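Local coordinates for DUF1254 domain-containing protein (Vibrio parahaemolyticus, PDB 3U07), which is of unknown function but probably carries a signal peptide and pairs a DUF1254 region with a DUF1214 region in one chain, at residues 47-50 and 51-55; 55-58 and 59-62; 178-181 and 182-185; 187-191 and 192-196; 218-221 and 222-225. The protein carries 2 engineered substitutions. One frame throughout, in Å; residues are numbered along the deposited sequence.

Contact 1: residues 47-50 and 51-55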
loop_
_atom_site.group_PDB
_atom_site.type_symbol
_atom_site.label_atom_id
_atom_site.label_comp_id
_atom_site.label_asym_id
_atom_site.label_seq_id
_atom_site.Cartn_x
_atom_site.Cartn_y
_atom_site.Cartn_z
ATOM N N PHE A 47 3.355 -12.968 -1.384
ATOM C CA PHE A 47 3.764 -13.234 -2.760
ATOM C C PHE A 47 3.475 -14.694 -3.114
ATOM O O PHE A 47 2.997 -14.999 -4.207
ATOM C CB PHE A 47 5.263 -12.958 -2.934
ATOM C CG PHE A 47 5.802 -13.346 -4.287
ATOM C CD1 PHE A 47 5.528 -12.572 -5.415
ATOM C CD2 PHE A 47 6.560 -14.504 -4.440
ATOM C CE1 PHE A 47 5.998 -12.948 -6.673
ATOM C CE2 PHE A 47 7.033 -14.888 -5.698
ATOM C CZ PHE A 47 6.751 -14.108 -6.814
ATOM N N TYR A 48 3.755 -15.593 -2.175
ATOM C CA TYR A 48 3.549 -17.019 -2.402
ATOM C C TYR A 48 2.080 -17.336 -2.609
ATOM O O TYR A 48 1.703 -18.010 -3.568
ATOM C CB TYR A 48 4.066 -17.837 -1.213
ATOM C CG TYR A 48 4.164 -19.320 -1.505
ATOM C CD1 TYR A 48 5.335 -19.870 -2.029
ATOM C CD2 TYR A 48 3.071 -20.168 -1.302
ATOM C CE1 TYR A 48 5.420 -21.223 -2.345
ATOM C CE2 TYR A 48 3.144 -21.523 -1.619
ATOM C CZ TYR A 48 4.320 -22.042 -2.138
ATOM O OH TYR A 48 4.399 -23.375 -2.454
ATOM N N HIS A 49 1.250 -16.836 -1.703
ATOM C CA HIS A 49 -0.177 -17.097 -1.776
ATOM C C HIS A 49 -0.880 -16.442 -2.953
ATOM O O HIS A 49 -1.981 -16.849 -3.318
ATOM C CB HIS A 49 -0.829 -16.717 -0.445
ATOM C CG HIS A 49 -0.457 -17.639 0.675
ATOM N ND1 HIS A 49 -0.009 -17.189 1.900
ATOM C CD2 HIS A 49 -0.431 -18.992 0.742
ATOM C CE1 HIS A 49 0.279 -18.224 2.670
ATOM N NE2 HIS A 49 0.032 -19.330 1.991
ATOM N N THR A 50 -0.250 -15.438 -3.558
ATOM C CA THR A 50 -0.854 -14.791 -4.715
ATOM C C THR A 50 -0.189 -15.237 -6.017
ATOM O O THR A 50 -0.720 -16.087 -6.734
ATOM C CB THR A 50 -0.785 -13.253 -4.617
ATOM O OG1 THR A 50 0.553 -12.847 -4.318
ATOM C CG2 THR A 50 -1.721 -12.745 -3.531
ATOM N N ALA A 51 0.982 -14.681 -6.310
ATOM C CA ALA A 51 1.704 -15.001 -7.539
ATOM C C ALA A 51 2.167 -16.447 -7.719
ATOM O O ALA A 51 2.021 -17.009 -8.799
ATOM C CB ALA A 51 2.909 -14.057 -7.694
ATOM N N VAL A 52 2.728 -17.055 -6.680
ATOM C CA VAL A 52 3.223 -18.419 -6.823
ATOM C C VAL A 52 2.152 -19.493 -7.010
ATOM O O VAL A 52 2.195 -20.244 -7.986
ATOM C CB VAL A 52 4.136 -18.823 -5.636
ATOM C CG1 VAL A 52 4.599 -20.265 -5.798
ATOM C CG2 VAL A 52 5.346 -17.904 -5.575
ATOM N N GLU A 53 1.182 -19.573 -6.105
ATOM C CA GLU A 53 0.178 -20.611 -6.263
ATOM C C GLU A 53 -0.959 -20.306 -7.231
ATOM O O GLU A 53 -1.889 -21.096 -7.373
ATOM C CB GLU A 53 -0.352 -21.074 -4.899
ATOM C CG GLU A 53 -0.927 -20.028 -3.984
ATOM C CD GLU A 53 -1.113 -20.575 -2.579
ATOM O OE1 GLU A 53 -1.849 -19.958 -1.779
ATOM O OE2 GLU A 53 -0.511 -21.625 -2.273
ATOM N N ASN A 54 -0.879 -19.163 -7.905
ATOM C CA ASN A 54 -1.871 -18.797 -8.906
ATOM C C ASN A 54 -1.105 -18.666 -10.215
ATOM O O ASN A 54 -1.648 -18.300 -11.258
ATOM C CB ASN A 54 -2.563 -17.489 -8.538
ATOM C CG ASN A 54 -3.632 -17.684 -7.478
ATOM O OD1 ASN A 54 -4.675 -18.288 -7.737
ATOM N ND2 ASN A 54 -3.370 -17.191 -6.273
ATOM N N ASN A 55 0.178 -18.997 -10.129
ATOM C CA ASN A 55 1.090 -18.964 -11.257
ATOM C C ASN A 55 0.972 -17.683 -12.069
ATOM O O ASN A 55 0.712 -17.719 -13.269
ATOM C CB ASN A 55 0.854 -20.193 -12.144
ATOM C CG ASN A 55 2.070 -20.553 -12.982
ATOM O OD1 ASN A 55 3.212 -20.383 -12.549
ATOM N ND2 ASN A 55 1.829 -21.075 -14.178
#
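Val52 lays its CG1 methyl over one face of the Tyr48 ring, a CH-pi contact with CG1 4.0 Å from the ring centroid and 25° off the ring normal. Because Val52 CG1 stands anti to its backbone N (chi1 178°), the other methyl, CG2, is left for Phe47, meeting CE2 of that ring at 3.5 Å. Ala51 CB approaches the same phenylalanine at CE1, so Val52 touches both aromatic rings and Ala51 only that of Phe47. Helix 26-52 widens here into a pi-type turn, as two i+5 to i bonds indicate: Val52 N donates to Phe47 O and Glu53 N to Tyr48 O at 3.0 Å. Beyond the turn, Asn54 ND2 reaches back to Thr50 O at 2.9 Å, arriving in the carbonyl plane on a lone pair, while Thr50 OG1 bonds to Phe46 O. Asn55, with positive phi, ends the helix in a Schellman motif. Glu53 OE1 lies at the edge of the His49 ring, 3.0 Å from CD2, with ring and carboxylate planes 51° apart. The nearby carboxylate would probably favour protonation of His49, but His49 NE2 stays 4.3 Å from Glu53 OE1, so no salt bridge forms.

Contact 2: residues 55-58 and 59-62. Engineered in segment 59-62: Glu60 (natural residue Arg).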
loop_
_atom_site.group_PDB
_atom_site.type_symbol
_atom_site.label_atom_id
_atom_site.label_comp_id
_atom_site.label_asym_id
_atom_site.label_seq_id
_atom_site.Cartn_x
_atom_site.Cartn_y
_atom_site.Cartn_z
ATOM N N ASN A 55 0.178 -18.997 -10.129
ATOM C CA ASN A 55 1.090 -18.964 -11.257
ATOM C C ASN A 55 0.972 -17.683 -12.069
ATOM O O ASN A 55 0.712 -17.719 -13.269
ATOM C CB ASN A 55 0.854 -20.193 -12.144
ATOM C CG ASN A 55 2.070 -20.553 -12.982
ATOM O OD1 ASN A 55 3.212 -20.383 -12.549
ATOM N ND2 ASN A 55 1.829 -21.075 -14.178
ATOM N N TYR A 56 1.157 -16.544 -11.404
ATOM C CA TYR A 56 1.094 -15.255 -12.086
ATOM C C TYR A 56 2.392 -14.995 -12.835
ATOM O O TYR A 56 3.481 -15.117 -12.272
ATOM C CB TYR A 56 0.896 -14.106 -11.096
ATOM C CG TYR A 56 -0.469 -14.030 -10.460
ATOM C CD1 TYR A 56 -1.565 -14.678 -11.028
ATOM C CD2 TYR A 56 -0.671 -13.278 -9.301
ATOM C CE1 TYR A 56 -2.829 -14.580 -10.456
ATOM C CE2 TYR A 56 -1.929 -13.174 -8.724
ATOM C CZ TYR A 56 -3.004 -13.825 -9.303
ATOM O OH TYR A 56 -4.249 -13.728 -8.721
ATOM N N PRO A 57 2.303 -14.659 -14.126
ATOM C CA PRO A 57 3.574 -14.404 -14.804
ATOM C C PRO A 57 4.180 -13.118 -14.241
ATOM O O PRO A 57 3.461 -12.177 -13.892
ATOM C CB PRO A 57 3.170 -14.288 -16.274
ATOM C CG PRO A 57 1.726 -13.872 -16.214
ATOM C CD PRO A 57 1.187 -14.700 -15.084
ATOM N N LEU A 58 5.499 -13.091 -14.125
ATOM C CA LEU A 58 6.189 -11.923 -13.603
ATOM C C LEU A 58 6.420 -10.909 -14.727
ATOM O O LEU A 58 6.395 -11.259 -15.908
ATOM C CB LEU A 58 7.514 -12.357 -12.971
ATOM C CG LEU A 58 7.354 -13.431 -11.883
ATOM C CD1 LEU A 58 8.720 -13.873 -11.387
ATOM C CD2 LEU A 58 6.521 -12.886 -10.729
ATOM N N ASN A 59 6.626 -9.649 -14.355
ATOM C CA ASN A 59 6.853 -8.583 -15.328
ATOM C C ASN A 59 5.686 -8.441 -16.298
ATOM O O ASN A 59 5.873 -8.228 -17.497
ATOM C CB ASN A 59 8.163 -8.821 -16.096
ATOM C CG ASN A 59 9.392 -8.635 -15.220
ATOM O OD1 ASN A 59 9.423 -7.752 -14.363
ATOM N ND2 ASN A 59 10.413 -9.455 -15.440
ATOM N N GLU A 60 4.480 -8.567 -15.752
ATOM C CA GLU A 60 3.236 -8.433 -16.507
ATOM C C GLU A 60 2.152 -7.984 -15.539
ATOM O O GLU A 60 2.172 -8.357 -14.367
ATOM C CB GLU A 60 2.803 -9.771 -17.120
ATOM C CG GLU A 60 3.564 -10.203 -18.366
ATOM C CD GLU A 60 3.003 -11.484 -18.981
ATOM O OE1 GLU A 60 1.792 -11.743 -18.813
ATOM O OE2 GLU A 60 3.768 -12.221 -19.641
ATOM N N PHE A 61 1.220 -7.169 -16.021
ATOM C CA PHE A 61 0.109 -6.722 -15.198
ATOM C C PHE A 61 -0.818 -7.937 -15.110
ATOM O O PHE A 61 -1.053 -8.613 -16.112
ATOM C CB PHE A 61 -0.610 -5.553 -15.876
ATOM C CG PHE A 61 0.231 -4.313 -15.999
ATOM C CD1 PHE A 61 0.633 -3.610 -14.862
ATOM C CD2 PHE A 61 0.634 -3.851 -17.248
ATOM C CE1 PHE A 61 1.421 -2.466 -14.968
ATOM C CE2 PHE A 61 1.424 -2.706 -17.364
ATOM C CZ PHE A 61 1.820 -2.013 -16.221
ATOM N N GLN A 62 -1.324 -8.229 -13.916
ATOM C CA GLN A 62 -2.209 -9.377 -13.727
ATOM C C GLN A 62 -3.427 -9.342 -14.641
ATOM O O GLN A 62 -4.321 -8.520 -14.464
ATOM C CB GLN A 62 -2.662 -9.449 -12.271
ATOM C CG GLN A 62 -1.667 -10.135 -11.356
ATOM C CD GLN A 62 -1.818 -9.701 -9.912
ATOM O OE1 GLN A 62 -2.928 -9.440 -9.444
ATOM N NE2 GLN A 62 -0.700 -9.632 -9.194
HETATM O O HOH W 1 2.996 -9.754 -12.451
#
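Tyr56 offers one face of its ring to Gln62, whose CG sits 4.1 Å from the ring centroid and 18° off the normal, a CH-pi contact displaced toward the rim. The amide beyond follows the same surface: its plane is tilted 25° from the ring, so the two flat groups are stacked, and Gln62 NE2 comes to 3.6 Å from Tyr56 CD2. The extended course of Gln62 past CG (chi2 156°) carries the amide along the ring. Nearer the turn, Pro57 meets Glu60, an engineered residue that replaces arginine. The glutamate is extended beyond CG and crosses the proline at about a right angle, leaving OE1 3.4 Å from Pro57 CG, a contact of a carboxylate oxygen with a ring methylene. No direct hydrogen bond joins 55-58 to 59-62. A water bridges them instead, donating to Pro57 O at 2.9 Å and, at an unusually short distance, to Glu60 O. Asn59, with left-handed backbone angles, turns the chain, and its OD1 accepts from Asp90 N. Backbone bonds pair Asn59 with Trp88 and Gln62 with Met86, so the loop after helix 26-52 turns at Asn59 and runs beside strand 82-90, an outermost strand of the four-stranded antiparallel sheet.

Contact 3: residues 178-181 and 182-185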
loop_
_atom_site.group_PDB
_atom_site.type_symbol
_atom_site.label_atom_id
_atom_site.label_comp_id
_atom_site.label_asym_id
_atom_site.label_seq_id
_atom_site.Cartn_x
_atom_site.Cartn_y
_atom_site.Cartn_z
ATOM N N VAL A 178 -12.291 7.008 -19.949
ATOM C CA VAL A 178 -11.160 7.822 -20.381
ATOM C C VAL A 178 -9.906 7.250 -19.736
ATOM O O VAL A 178 -8.930 6.942 -20.418
ATOM C CB VAL A 178 -11.311 9.299 -19.945
ATOM C CG1 VAL A 178 -10.028 10.063 -20.240
ATOM C CG2 VAL A 178 -12.477 9.942 -20.677
ATOM N N ALA A 179 -9.950 7.104 -18.415
ATOM C CA ALA A 179 -8.824 6.573 -17.658
ATOM C C ALA A 179 -8.410 5.208 -18.187
ATOM O O ALA A 179 -7.223 4.899 -18.250
ATOM C CB ALA A 179 -9.186 6.477 -16.183
ATOM N N LEU A 180 -9.390 4.397 -18.572
ATOM C CA LEU A 180 -9.111 3.067 -19.095
ATOM C C LEU A 180 -8.303 3.121 -20.384
ATOM O O LEU A 180 -7.450 2.265 -20.621
ATOM C CB LEU A 180 -10.409 2.301 -19.340
ATOM C CG LEU A 180 -10.579 1.092 -18.424
ATOM C CD1 LEU A 180 -11.849 0.350 -18.795
ATOM C CD2 LEU A 180 -9.364 0.182 -18.555
ATOM N N ASN A 181 -8.579 4.113 -21.226
ATOM C CA ASN A 181 -7.832 4.246 -22.469
ATOM C C ASN A 181 -6.383 4.574 -22.144
ATOM O O ASN A 181 -5.480 4.270 -22.922
ATOM C CB ASN A 181 -8.419 5.345 -23.354
ATOM C CG ASN A 181 -9.457 4.814 -24.317
ATOM O OD1 ASN A 181 -9.306 3.721 -24.865
ATOM N ND2 ASN A 181 -10.510 5.589 -24.543
ATOM N N TYR A 182 -6.166 5.199 -20.991
ATOM C CA TYR A 182 -4.818 5.540 -20.570
ATOM C C TYR A 182 -4.111 4.331 -19.951
ATOM O O TYR A 182 -2.971 4.024 -20.309
ATOM C CB TYR A 182 -4.850 6.705 -19.576
ATOM C CG TYR A 182 -4.949 8.062 -20.239
ATOM C CD1 TYR A 182 -3.961 8.499 -21.119
ATOM C CD2 TYR A 182 -6.022 8.915 -19.981
ATOM C CE1 TYR A 182 -4.037 9.752 -21.727
ATOM C CE2 TYR A 182 -6.106 10.171 -20.584
ATOM C CZ TYR A 182 -5.111 10.580 -21.456
ATOM O OH TYR A 182 -5.195 11.816 -22.060
HETATM N N MSE A 183 -4.794 3.633 -19.045
HETATM C CA MSE A 183 -4.203 2.469 -18.387
HETATM C C MSE A 183 -3.765 1.415 -19.391
HETATM O O MSE A 183 -2.797 0.692 -19.162
HETATM C CB MSE A 183 -5.190 1.830 -17.406
HETATM C CG MSE A 183 -6.251 2.768 -16.868
HETATM SE SE MSE A 183 -6.847 2.302 -15.099
HETATM C CE MSE A 183 -6.109 0.522 -14.963
ATOM N N ASP A 184 -4.484 1.323 -20.504
ATOM C CA ASP A 184 -4.167 0.342 -21.531
ATOM C C ASP A 184 -2.804 0.614 -22.137
ATOM O O ASP A 184 -2.176 -0.282 -22.705
ATOM C CB ASP A 184 -5.239 0.365 -22.626
ATOM C CG ASP A 184 -6.505 -0.363 -22.218
ATOM O OD1 ASP A 184 -6.940 -0.206 -21.058
ATOM O OD2 ASP A 184 -7.072 -1.087 -23.059
ATOM N N GLN A 185 -2.347 1.857 -22.007
ATOM C CA GLN A 185 -1.058 2.249 -22.552
ATOM C C GLN A 185 0.107 1.973 -21.607
ATOM O O GLN A 185 1.267 2.036 -22.013
ATOM C CB GLN A 185 -1.098 3.720 -22.964
ATOM C CG GLN A 185 -2.076 3.970 -24.106
ATOM C CD GLN A 185 -2.070 5.403 -24.577
ATOM O OE1 GLN A 185 -2.868 6.224 -24.124
ATOM N NE2 GLN A 185 -1.154 5.720 -25.483
#
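Carbonyls of 178-180 receive the amides of 182-184 in the closing turns of helix 173-183: Asp184 N donates to Leu180 O at 3.1 Å with an N-H...O angle of 149°, and Tyr182 N makes a weak, bent bond to Val178 O. The Met183 N bond to Ala179 O continues the same pattern, although the position of that oxygen is less certain. Gln185 N closes on Tyr182 O at 2.8 Å in a tighter turn. Among side chains, Val178 and Tyr182 run side by side in the same direction, one turn apart. Val178 CG1, which stands anti to the backbone N (chi1 172°), touches the ring at CE2 over 3.9 Å. The neighbouring ring atom, Tyr182 CD2, lies 3.5 Å from Val178 O, while Ala179 CA is at the edge of the ring, near its plane. On another side of the helix, Leu180 and Asp184 cross obliquely, bringing Leu180 CD2 to 3.5 Å from Asp184 OD1. Gln185 runs extended past the last turn, its CG 3.6 Å from Asn181 O. Selenomethionine Met183 is buried, though the placing of its CG is uncertain. Ala179 and Met183 look onto the sheet: both touch Leu83 of strand 82-90 and Ile168 of strand 161-169, and Met183 also reaches Leu85. Val178 and Tyr182 pack instead on the loop at Asp104, so one flank of the helix lies on strands 82-90 and 161-169, adjacent in the antiparallel sheet, and another meets that loop.

Contact 4: residues 187-191 and 192-196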
loop_
_atom_site.group_PDB
_atom_site.type_symbol
_atom_site.label_atom_id
_atom_site.label_comp_id
_atom_site.label_asym_id
_atom_site.label_seq_id
_atom_site.Cartn_x
_atom_site.Cartn_y
_atom_site.Cartn_z
ATOM N N ASN A 187 2.747 -0.165 -19.728
ATOM C CA ASN A 187 3.387 -1.368 -20.239
ATOM C C ASN A 187 4.563 -1.749 -19.356
ATOM O O ASN A 187 5.074 -0.918 -18.607
ATOM C CB ASN A 187 3.864 -1.093 -21.674
ATOM C CG ASN A 187 4.215 -2.358 -22.441
ATOM O OD1 ASN A 187 3.949 -3.468 -21.990
ATOM N ND2 ASN A 187 4.805 -2.189 -23.617
ATOM N N ILE A 188 4.963 -3.015 -19.420
ATOM C CA ILE A 188 6.113 -3.517 -18.667
ATOM C C ILE A 188 6.962 -4.296 -19.662
ATOM O O ILE A 188 6.470 -5.213 -20.318
ATOM C CB ILE A 188 5.723 -4.496 -17.546
ATOM C CG1 ILE A 188 4.844 -3.805 -16.507
ATOM C CG2 ILE A 188 6.997 -5.054 -16.889
ATOM C CD1 ILE A 188 4.285 -4.770 -15.477
ATOM N N ARG A 189 8.233 -3.933 -19.774
ATOM C CA ARG A 189 9.139 -4.606 -20.700
ATOM C C ARG A 189 10.527 -4.772 -20.086
ATOM O O ARG A 189 10.991 -3.904 -19.348
ATOM C CB ARG A 189 9.282 -3.789 -21.989
ATOM C CG ARG A 189 8.087 -3.810 -22.926
ATOM C CD ARG A 189 8.302 -2.835 -24.068
ATOM N NE ARG A 189 8.121 -1.448 -23.641
ATOM C CZ ARG A 189 8.383 -0.394 -24.405
ATOM N NH1 ARG A 189 8.847 -0.570 -25.633
ATOM N NH2 ARG A 189 8.171 0.833 -23.948
ATOM N N THR A 190 11.181 -5.891 -20.378
ATOM C CA THR A 190 12.536 -6.104 -19.893
ATOM C C THR A 190 13.407 -5.170 -20.737
ATOM O O THR A 190 13.017 -4.773 -21.836
ATOM C CB THR A 190 13.023 -7.553 -20.126
ATOM O OG1 THR A 190 12.899 -7.884 -21.515
ATOM C CG2 THR A 190 12.217 -8.527 -19.287
ATOM N N LEU A 191 14.577 -4.814 -20.220
ATOM C CA LEU A 191 15.481 -3.929 -20.942
ATOM C C LEU A 191 15.761 -4.462 -22.348
ATOM O O LEU A 191 15.649 -3.725 -23.325
ATOM C CB LEU A 191 16.797 -3.784 -20.172
ATOM C CG LEU A 191 17.878 -2.928 -20.834
ATOM C CD1 LEU A 191 17.344 -1.517 -21.127
ATOM C CD2 LEU A 191 19.097 -2.882 -19.922
ATOM N N SER A 192 16.112 -5.742 -22.451
ATOM C CA SER A 192 16.410 -6.328 -23.751
ATOM C C SER A 192 15.223 -6.182 -24.690
ATOM O O SER A 192 15.389 -5.764 -25.839
ATOM C CB SER A 192 16.806 -7.803 -23.608
ATOM O OG SER A 192 15.776 -8.554 -22.999
ATOM N N GLU A 193 14.026 -6.512 -24.207
ATOM C CA GLU A 193 12.820 -6.383 -25.026
ATOM C C GLU A 193 12.664 -4.924 -25.446
ATOM O O GLU A 193 12.354 -4.623 -26.598
ATOM C CB GLU A 193 11.574 -6.808 -24.240
ATOM C CG GLU A 193 10.290 -6.809 -25.074
ATOM C CD GLU A 193 9.053 -7.197 -24.274
ATOM O OE1 GLU A 193 9.185 -7.961 -23.292
ATOM O OE2 GLU A 193 7.943 -6.751 -24.641
ATOM N N TYR A 194 12.882 -4.024 -24.494
ATOM C CA TYR A 194 12.775 -2.586 -24.724
ATOM C C TYR A 194 13.731 -2.139 -25.825
ATOM O O TYR A 194 13.387 -1.301 -26.656
ATOM C CB TYR A 194 13.118 -1.844 -23.433
ATOM C CG TYR A 194 12.928 -0.346 -23.464
ATOM C CD1 TYR A 194 11.682 0.224 -23.212
ATOM C CD2 TYR A 194 14.011 0.505 -23.678
ATOM C CE1 TYR A 194 11.520 1.607 -23.162
ATOM C CE2 TYR A 194 13.861 1.886 -23.633
ATOM C CZ TYR A 194 12.615 2.431 -23.371
ATOM O OH TYR A 194 12.473 3.797 -23.307
ATOM N N LEU A 195 14.934 -2.701 -25.820
ATOM C CA LEU A 195 15.945 -2.338 -26.801
ATOM C C LEU A 195 15.896 -3.201 -28.058
ATOM O O LEU A 195 16.638 -2.953 -29.010
ATOM C CB LEU A 195 17.339 -2.410 -26.158
ATOM C CG LEU A 195 17.567 -1.472 -24.962
ATOM C CD1 LEU A 195 18.947 -1.704 -24.362
ATOM C CD2 LEU A 195 17.420 -0.019 -25.413
ATOM N N GLY A 196 15.009 -4.197 -28.062
ATOM C CA GLY A 196 14.885 -5.088 -29.206
ATOM C C GLY A 196 16.131 -5.941 -29.348
ATOM O O GLY A 196 16.593 -6.220 -30.451
HETATM O O HOH W 2 9.611 -3.200 -27.111
#
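A strand-to-helix junction with an N-cap is formed where strand 187-190 hands over to helix 191-195. Thr190 occupies the cap position, and its OG1 accepts from Glu193 N at 3.2 Å with an N-H...O angle of 155°. A chi1 of 55° places that hydroxyl between the backbone N and the carbonyl carbon, turned to the first helical turn. The backbone takes over at once: Tyr194 N donates to Thr190 O at 2.8 Å and Leu195 N to Leu191 O. Outside the backbone, Arg189 of the strand crosses Glu193 and Tyr194 of the helix. Tyr194 CD1 stands over the centre of the guanidinium face, 3.6 Å from Arg189 CZ, yet the two planes are 58° apart, so this is an inclined contact rather than a parallel stack. Bending at chi3 swings the arginine head to the tyrosine, while Arg189 CG passes Glu193 OE2 at 3.4 Å. The charged ends of that pair do not meet; a water accepts from Arg189 NH1 and donates to Glu193 O, and NH2 bonds to Ser99 OG. Farther round the helix, Leu191 CD1 and Leu195 CD1 touch at 3.6 Å. Ser192 OG pairs with Glu94 and Tyr194 OH with Ser150. Gly196, with positive phi, follows in a Schellman motif, so the N-cap at Thr190 and this motif are the start and finish signals of helix 191-195.

Contact 5: residues 218-221 and 222-225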
loop_
_atom_site.group_PDB
_atom_site.type_symbol
_atom_site.label_atom_id
_atom_site.label_comp_id
_atom_site.label_asym_id
_atom_site.label_seq_id
_atom_site.Cartn_x
_atom_site.Cartn_y
_atom_site.Cartn_z
ATOM N N ARG A 218 12.573 -19.058 4.935
ATOM C CA ARG A 218 11.868 -18.157 4.030
ATOM C C ARG A 218 12.596 -16.810 3.958
ATOM O O ARG A 218 12.870 -16.305 2.870
ATOM C CB ARG A 218 10.418 -17.948 4.486
ATOM C CG ARG A 218 9.527 -19.191 4.336
ATOM C CD ARG A 218 8.060 -18.870 4.624
ATOM N NE ARG A 218 7.857 -18.355 5.978
ATOM C CZ ARG A 218 7.541 -19.100 7.035
ATOM N NH1 ARG A 218 7.377 -20.412 6.910
ATOM N NH2 ARG A 218 7.402 -18.531 8.222
ATOM N N VAL A 219 12.917 -16.236 5.114
ATOM C CA VAL A 219 13.615 -14.958 5.144
ATOM C C VAL A 219 14.999 -15.051 4.482
ATOM O O VAL A 219 15.366 -14.181 3.696
ATOM C CB VAL A 219 13.769 -14.437 6.593
ATOM C CG1 VAL A 219 14.693 -13.210 6.619
ATOM C CG2 VAL A 219 12.394 -14.063 7.157
ATOM N N ASN A 220 15.769 -16.091 4.800
ATOM C CA ASN A 220 17.099 -16.251 4.199
ATOM C C ASN A 220 16.984 -16.433 2.686
ATOM O O ASN A 220 17.849 -15.987 1.931
ATOM C CB ASN A 220 17.839 -17.443 4.816
ATOM C CG ASN A 220 18.233 -17.198 6.261
ATOM O OD1 ASN A 220 18.059 -16.100 6.788
ATOM N ND2 ASN A 220 18.774 -18.221 6.908
ATOM N N PHE A 221 15.912 -17.086 2.248
ATOM C CA PHE A 221 15.674 -17.298 0.823
ATOM C C PHE A 221 15.459 -15.952 0.117
ATOM O O PHE A 221 16.064 -15.673 -0.921
ATOM C CB PHE A 221 14.433 -18.173 0.623
ATOM C CG PHE A 221 13.997 -18.283 -0.808
ATOM C CD1 PHE A 221 14.650 -19.144 -1.686
ATOM C CD2 PHE A 221 12.942 -17.511 -1.284
ATOM C CE1 PHE A 221 14.252 -19.237 -3.023
ATOM C CE2 PHE A 221 12.536 -17.591 -2.615
ATOM C CZ PHE A 221 13.193 -18.458 -3.487
ATOM N N VAL A 222 14.585 -15.122 0.679
ATOM C CA VAL A 222 14.312 -13.814 0.092
ATOM C C VAL A 222 15.549 -12.922 0.144
ATOM O O VAL A 222 15.849 -12.205 -0.810
ATOM C CB VAL A 222 13.157 -13.107 0.826
ATOM C CG1 VAL A 222 13.026 -11.674 0.331
ATOM C CG2 VAL A 222 11.861 -13.869 0.590
ATOM N N LEU A 223 16.257 -12.972 1.266
ATOM C CA LEU A 223 17.464 -12.176 1.470
ATOM C C LEU A 223 18.495 -12.483 0.385
ATOM O O LEU A 223 19.227 -11.609 -0.059
ATOM C CB LEU A 223 18.066 -12.503 2.842
ATOM C CG LEU A 223 18.154 -11.499 4.005
ATOM C CD1 LEU A 223 17.280 -10.289 3.813
ATOM C CD2 LEU A 223 17.786 -12.241 5.273
ATOM N N CYS A 224 18.531 -13.740 -0.034
ATOM C CA CYS A 224 19.477 -14.192 -1.046
ATOM C C CYS A 224 19.169 -13.614 -2.424
ATOM O O CYS A 224 20.078 -13.283 -3.178
ATOM C CB CYS A 224 19.449 -15.725 -1.129
ATOM S SG CYS A 224 20.875 -16.471 -1.988
ATOM N N ASP A 225 17.882 -13.487 -2.732
ATOM C CA ASP A 225 17.417 -13.005 -4.031
ATOM C C ASP A 225 17.517 -11.499 -4.222
ATOM O O ASP A 225 16.518 -10.816 -4.460
ATOM C CB ASP A 225 15.973 -13.483 -4.245
ATOM C CG ASP A 225 15.434 -13.147 -5.623
ATOM O OD1 ASP A 225 16.235 -13.087 -6.578
ATOM O OD2 ASP A 225 14.203 -12.958 -5.754
#
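Apolar contact across 218-221 and 222-225 centres on Val219 and Leu223, which lie side by side and point the same way, Val219 CG1 meeting Leu223 CD2 at 3.5 Å. Val219 CG1 is set by a chi1 of 171°, anti to the backbone N, on the flank where the leucine follows one turn later. The same Leu223 methyl, CD2, also rests 3.5 Å from Val219 O. Val222 CG2 packs against the backbone, 3.5 Å from Arg218 O. Backbone hydrogen bonds come next. Val222 N to Arg218 O and Leu223 N to Val219 O (2.9 Å) are regular and fairly straight, whereas Cys224 N to Asn220 O bends to 139°. Only weak bonds join Cys224 N and Asp225 N to Phe221 O, the mark of the C-terminal turn of helix 215-224, which Asp225 leaves. This turn packs against the long helix 26-52, where Val222 touches Ile40 and Tyr44 and Leu223 touches Tyr36. Polar and covalent links join it to its surroundings: Arg218 forms a salt bridge with Asp41 of that helix, and Asp225 forms one with Arg205 besides accepting from Asn160. Buried Asn220 is gripped at both ends of its amide, OD1 by Glu245 N and ND2 by the carbonyls of Gly243 and Lys248, while the Cys224-Cys247 disulfide ties the helix end to the same segment.

In the fold
Along the chain the five contacts run in numerical order. Contacts 1 and 2 share Asn55, with centres 10 Å apart, and a probable hydrogen bond from Tyr56 N to Ala51 O ties the end of helix 26-52 to the following loop. Contact 2 also meets contact 4, as Phe61 and Asn59 pack on Ile188 of strand 187-190, their centres 15 Å apart. Contacts 3 and 4 follow one another in sequence, from helix 173-183 to the edge strand of a mixed sheet, yet sit 20 Å apart. Contact 5 does not touch the others directly; its centre is 16 Å from that of contact 1. Loop 55-62 thus runs from helix 26-52 past strand 82-90 of the antiparallel sheet to pack on strand 187-190 of the mixed sheet.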